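Local coordinates for protein sulfoquinovosidase (Escherichia coli, PDB 5AEG) that hydrolyses sulfoquinovosyl diacylglycerides and simple sulfoquinovosides to release sulfoquinovose, acting as a retaining-type family 31 glycoside hydrolase, at residues A[68-73]-A[81-86]; A[39-44]-A[89-94]. All blocks are in the same frame, centred on the assembly; numbering follows the deposited sequence.

Contact 1: residues A[68-73]-A[81-86]; sequences TDAIVS and IHFSRG
The R85 guanidinium has T68 CG2 over one face, 4.1 Å from NH1, while T68 OG1 rests on R85 CD; NH1 itself is hydrogen-bonded to A66 O, earlier on strand 56-74. The H82 imidazole presents an edge to I71 O, which lies in the ring plane, CD2 being 3.7 Å from that oxygen. On the other side of the hairpin, the F83 ring carries I81 CG2 of its own strand on one face, 3.6 Å above its plane and displaced toward the rim. The same methyl touches A70 CB at 3.9 Å. With chi1 at 55°, the T68 hydroxyl is folded back over its own main chain and donates to D69 OD1 at 3.1 Å, meeting the carboxylate from above its plane. K34 NZ forms a salt bridge with the same OD1. A valine in place of T68 would probably leave OD1 with only K34 of these two partners, and the carboxylate less firmly fixed in rotation. D69 OD2 takes a hydrogen from a water that in turn accepts from G86 N. Between the strands, two hydrogen-bonded pairs, D69 with S84 and I71 with H82, give four N-H to O bonds, H82 N to I71 O being the shortest at 2.8 Å. In the fold, strand 89-97 lies beside the hairpin's second arm, 79-85, and F11 and F20, from strands 9-12 and 20-24, pack on the side of V72, I81 and F83.

Contact 2: residues A[39-44]-A[89-94]; sequences LWIGSG and ISATLN
Strands 39-44 and 89-94 run at 122° to one another with axes 8.4 Å apart at their closest, too far for backbone pairing, and I41 and A91 have the nearest CA atoms, 8.1 Å from each other, so side chains have to bridge the gap. I41 does most of the work. Its chi1 of 70° tucks CG1 over the main chain, flanked by N and C, and the extended chain beyond carries CD1 across to the other strand. There CD1 meets I89 CG2 at 3.9 Å and also lies 3.6 Å from the backbone oxygen S90 O, a packing contact without a hydrogen bond. The two isoleucine side chains point in opposed senses and lie alongside, with I41 CG1 as well as CD1 near I89 CG2. The second branch of I41, CG2, turns to the methyl of A91, 4.4 Å from its CB. L39 reaches that same CB from two residues earlier on the strand, through CD2 at 4.3 Å. A91, with a single methyl, is thus touched by both L39 and I41, and L67 of strand 56-74 packs on A91, I41 and I89 as well. Strands 56-74 and 79-85 lie between these two in the sheet order, yet the contact closes, largely apolar and without hydrogen bonds; this is consistent with strong curvature of the antiparallel layer, I41, A91 and L67 facing its concave side, in the galactose mutarotase-like N-terminal domain of family 31.

Contact 1 lies at the surface and contact 2 is buried, although their centres are only about 10 Å apart. The strands concerned follow in the order 39-49, 56-74, 79-85 and 89-97 across the antiparallel structure, so contact 1 joins the two middle ones and contact 2 the two outer ones. Backbone bonds from F83 N to A91 O and I81 N to L93 O probably tie the pair together. The chemistry differs accordingly: 68-73 with 81-86 combines a regular ladder of main-chain bonds with polar and charged side chains, whereas 39-44 with 89-94 has no hydrogen bond between its segments and relies mainly on aliphatic packing.

Contact 1: residues A[68-73]-A[81-86]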
loop_
_atom_site.group_PDB
_atom_site.type_symbol
_atom_site.label_atom_id
_atom_site.label_comp_id
_atom_site.label_asym_id
_atom_site.label_seq_id
_atom_site.Cartn_x
_atom_site.Cartn_y
_atom_site.Cartn_z
ATOM N N THR A 68 -34.369 -2.466 -15.830
ATOM C CA THR A 68 -34.382 -2.604 -17.270
ATOM C C THR A 68 -34.902 -1.327 -17.986
ATOM O O THR A 68 -34.523 -1.039 -19.149
ATOM C CB THR A 68 -35.267 -3.754 -17.658
ATOM O OG1 THR A 68 -36.561 -3.550 -17.081
ATOM C CG2 THR A 68 -34.689 -5.106 -17.175
ATOM N N ASP A 69 -35.718 -0.534 -17.302
ATOM C CA ASP A 69 -36.356 0.621 -17.958
ATOM C C ASP A 69 -35.629 1.888 -17.654
ATOM O O ASP A 69 -35.208 2.140 -16.508
ATOM C CB ASP A 69 -37.810 0.805 -17.457
ATOM C CG ASP A 69 -38.652 -0.438 -17.589
ATOM O OD1 ASP A 69 -38.289 -1.334 -18.387
ATOM O OD2 ASP A 69 -39.654 -0.568 -16.838
ATOM N N ALA A 70 -35.449 2.738 -18.669
ATOM C CA ALA A 70 -34.796 4.011 -18.467
ATOM C C ALA A 70 -35.521 5.148 -19.205
ATOM O O ALA A 70 -35.839 4.994 -20.367
ATOM C CB ALA A 70 -33.376 3.947 -18.977
ATOM N N ILE A 71 -35.694 6.273 -18.518
ATOM C CA ILE A 71 -36.143 7.530 -19.135
ATOM C C ILE A 71 -35.088 8.586 -18.907
ATOM O O ILE A 71 -34.661 8.854 -17.765
ATOM C CB ILE A 71 -37.436 8.035 -18.502
ATOM C CG1 ILE A 71 -38.543 7.012 -18.689
ATOM C CG2 ILE A 71 -37.864 9.385 -19.133
ATOM C CD1 ILE A 71 -39.815 7.362 -17.913
ATOM N N VAL A 72 -34.702 9.206 -20.005
ATOM C CA VAL A 72 -33.646 10.213 -20.021
ATOM C C VAL A 72 -34.210 11.607 -20.144
ATOM O O VAL A 72 -35.050 11.837 -20.998
ATOM C CB VAL A 72 -32.737 9.979 -21.233
ATOM C CG1 VAL A 72 -31.569 10.968 -21.231
ATOM C CG2 VAL A 72 -32.237 8.535 -21.234
ATOM N N SER A 73 -33.805 12.511 -19.272
ATOM C CA SER A 73 -33.911 13.932 -19.518
ATOM C C SER A 73 -32.535 14.638 -19.661
ATOM O O SER A 73 -31.516 14.200 -19.052
ATOM C CB SER A 73 -34.664 14.569 -18.378
ATOM O OG SER A 73 -34.142 14.173 -17.125
ATOM N N ILE A 81 -30.737 10.120 -15.943
ATOM C CA ILE A 81 -31.396 8.862 -16.271
ATOM C C ILE A 81 -32.202 8.339 -15.083
ATOM O O ILE A 81 -31.672 8.160 -13.964
ATOM C CB ILE A 81 -30.406 7.821 -16.773
ATOM C CG1 ILE A 81 -29.538 8.467 -17.842
ATOM C CG2 ILE A 81 -31.138 6.654 -17.316
ATOM C CD1 ILE A 81 -28.565 7.554 -18.530
ATOM N N HIS A 82 -33.501 8.191 -15.324
ATOM C CA HIS A 82 -34.393 7.514 -14.381
ATOM C C HIS A 82 -34.435 6.051 -14.701
ATOM O O HIS A 82 -34.991 5.646 -15.722
ATOM C CB HIS A 82 -35.788 8.078 -14.427
ATOM C CG HIS A 82 -35.879 9.487 -13.983
ATOM N ND1 HIS A 82 -36.179 9.833 -12.683
ATOM C CD2 HIS A 82 -35.760 10.650 -14.674
ATOM C CE1 HIS A 82 -36.203 11.152 -12.579
ATOM N NE2 HIS A 82 -35.960 11.669 -13.775
ATOM N N PHE A 83 -33.827 5.222 -13.847
ATOM C CA PHE A 83 -33.944 3.761 -14.081
ATOM C C PHE A 83 -35.072 3.197 -13.210
ATOM O O PHE A 83 -35.252 3.616 -12.075
ATOM C CB PHE A 83 -32.631 3.004 -13.663
ATOM C CG PHE A 83 -31.474 3.239 -14.565
ATOM C CD1 PHE A 83 -31.278 2.477 -15.653
ATOM C CD2 PHE A 83 -30.565 4.218 -14.264
ATOM C CE1 PHE A 83 -30.190 2.652 -16.485
ATOM C CE2 PHE A 83 -29.449 4.392 -15.053
ATOM C CZ PHE A 83 -29.273 3.650 -16.159
ATOM N N SER A 84 -35.746 2.170 -13.702
ATOM C CA SER A 84 -36.788 1.663 -12.945
ATOM C C SER A 84 -37.104 0.251 -13.380
ATOM O O SER A 84 -36.616 -0.285 -14.388
ATOM C CB SER A 84 -38.036 2.603 -13.035
ATOM O OG SER A 84 -38.540 2.459 -14.340
ATOM N N ARG A 85 -37.886 -0.402 -12.541
ATOM C CA ARG A 85 -38.446 -1.718 -12.865
ATOM C C ARG A 85 -39.899 -1.767 -12.283
ATOM O O ARG A 85 -40.127 -1.441 -11.127
ATOM C CB ARG A 85 -37.644 -2.827 -12.214
ATOM C CG ARG A 85 -38.122 -4.210 -12.565
ATOM C CD ARG A 85 -37.852 -4.466 -14.004
ATOM N NE ARG A 85 -38.214 -5.843 -14.309
ATOM C CZ ARG A 85 -37.414 -6.900 -14.156
ATOM N NH1 ARG A 85 -36.144 -6.781 -13.693
ATOM N NH2 ARG A 85 -37.895 -8.093 -14.476
ATOM N N GLY A 86 -40.873 -2.059 -13.128
ATOM C CA GLY A 86 -42.313 -2.003 -12.675
ATOM C C GLY A 86 -42.693 -0.634 -12.254
ATOM O O GLY A 86 -42.238 0.364 -12.844
HETATM O O HOH W 1 -40.855 -2.826 -15.832
#

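Contact 2: residues A[39-44]-A[89-94]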
loop_
_atom_site.group_PDB
_atom_site.type_symbol
_atom_site.label_atom_id
_atom_site.label_comp_id
_atom_site.label_asym_id
_atom_site.label_seq_id
_atom_site.Cartn_x
_atom_site.Cartn_y
_atom_site.Cartn_z
ATOM N N LEU A 39 -27.624 -1.751 -14.976
ATOM C CA LEU A 39 -27.822 -1.477 -13.528
ATOM C C LEU A 39 -28.773 -2.394 -12.846
ATOM O O LEU A 39 -29.832 -2.722 -13.397
ATOM C CB LEU A 39 -28.178 -0.044 -13.302
ATOM C CG LEU A 39 -28.548 0.470 -11.934
ATOM C CD1 LEU A 39 -27.339 0.508 -10.973
ATOM C CD2 LEU A 39 -29.104 1.855 -12.001
ATOM N N TRP A 40 -28.314 -2.949 -11.693
ATOM C CA TRP A 40 -29.135 -3.713 -10.787
ATOM C C TRP A 40 -29.043 -3.059 -9.405
ATOM O O TRP A 40 -28.001 -2.522 -9.012
ATOM C CB TRP A 40 -28.672 -5.196 -10.647
ATOM C CG TRP A 40 -28.747 -6.111 -11.795
ATOM C CD1 TRP A 40 -29.527 -7.177 -11.889
ATOM C CD2 TRP A 40 -27.964 -6.070 -13.001
ATOM N NE1 TRP A 40 -29.300 -7.857 -13.052
ATOM C CE2 TRP A 40 -28.371 -7.165 -13.789
ATOM C CE3 TRP A 40 -26.993 -5.201 -13.495
ATOM C CZ2 TRP A 40 -27.831 -7.444 -15.049
ATOM C CZ3 TRP A 40 -26.435 -5.449 -14.739
ATOM C CH2 TRP A 40 -26.826 -6.592 -15.495
ATOM N N ILE A 41 -30.157 -3.040 -8.665
ATOM C CA ILE A 41 -30.167 -2.630 -7.287
ATOM C C ILE A 41 -30.875 -3.693 -6.422
ATOM O O ILE A 41 -31.589 -4.548 -6.898
ATOM C CB ILE A 41 -30.751 -1.231 -7.067
ATOM C CG1 ILE A 41 -32.287 -1.174 -7.303
ATOM C CG2 ILE A 41 -30.124 -0.267 -8.054
ATOM C CD1 ILE A 41 -32.920 0.144 -6.818
ATOM N N GLY A 42 -30.709 -3.571 -5.129
ATOM C CA GLY A 42 -31.337 -4.521 -4.246
ATOM C C GLY A 42 -30.922 -4.290 -2.823
ATOM O O GLY A 42 -30.631 -3.193 -2.419
ATOM N N SER A 43 -30.844 -5.364 -2.068
ATOM C CA SER A 43 -30.504 -5.229 -0.693
ATOM C C SER A 43 -29.866 -6.496 -0.128
ATOM O O SER A 43 -30.015 -7.603 -0.632
ATOM C CB SER A 43 -31.714 -4.880 0.200
ATOM O OG SER A 43 -32.602 -6.006 0.197
ATOM N N GLY A 44 -29.107 -6.273 0.937
ATOM C CA GLY A 44 -28.454 -7.410 1.603
ATOM C C GLY A 44 -28.141 -7.074 3.023
ATOM O O GLY A 44 -28.211 -5.897 3.435
ATOM N N ILE A 89 -39.814 0.399 -8.057
ATOM C CA ILE A 89 -38.353 0.259 -7.783
ATOM C C ILE A 89 -37.652 1.160 -8.773
ATOM O O ILE A 89 -37.874 1.017 -9.983
ATOM C CB ILE A 89 -37.906 -1.224 -7.994
ATOM C CG1 ILE A 89 -38.845 -2.156 -7.259
ATOM C CG2 ILE A 89 -36.441 -1.457 -7.543
ATOM C CD1 ILE A 89 -39.005 -3.505 -7.954
ATOM N N SER A 90 -36.788 2.051 -8.293
ATOM C CA SER A 90 -36.133 2.935 -9.182
ATOM C C SER A 90 -34.817 3.438 -8.625
ATOM O O SER A 90 -34.529 3.353 -7.380
ATOM C CB SER A 90 -37.071 4.152 -9.487
ATOM O OG SER A 90 -37.324 4.833 -8.317
ATOM N N ALA A 91 -34.039 4.022 -9.533
ATOM C CA ALA A 91 -32.838 4.753 -9.112
ATOM C C ALA A 91 -32.557 5.882 -10.114
ATOM O O ALA A 91 -32.957 5.771 -11.251
ATOM C CB ALA A 91 -31.631 3.779 -9.110
ATOM N N THR A 92 -31.793 6.873 -9.734
ATOM C CA THR A 92 -31.419 7.954 -10.689
ATOM C C THR A 92 -29.909 7.992 -10.888
ATOM O O THR A 92 -29.142 7.763 -9.943
ATOM C CB THR A 92 -31.824 9.353 -10.231
ATOM O OG1 THR A 92 -31.252 9.550 -8.985
ATOM C CG2 THR A 92 -33.348 9.478 -10.061
ATOM N N LEU A 93 -29.500 8.240 -12.115
ATOM C CA LEU A 93 -28.090 8.409 -12.461
ATOM C C LEU A 93 -27.936 9.744 -13.120
ATOM O O LEU A 93 -28.544 9.990 -14.182
ATOM C CB LEU A 93 -27.645 7.299 -13.413
ATOM C CG LEU A 93 -26.225 7.471 -14.001
ATOM C CD1 LEU A 93 -25.205 7.364 -12.863
ATOM C CD2 LEU A 93 -25.947 6.509 -15.108
ATOM N N ASN A 94 -27.225 10.643 -12.469
ATOM C CA ASN A 94 -26.840 11.887 -13.043
ATOM C C ASN A 94 -25.469 11.777 -13.709
ATOM O O ASN A 94 -24.495 11.268 -13.089
ATOM C CB ASN A 94 -26.805 12.982 -11.982
ATOM C CG ASN A 94 -27.476 14.232 -12.472
ATOM O OD1 ASN A 94 -28.672 14.398 -12.227
ATOM N ND2 ASN A 94 -26.757 15.066 -13.260
#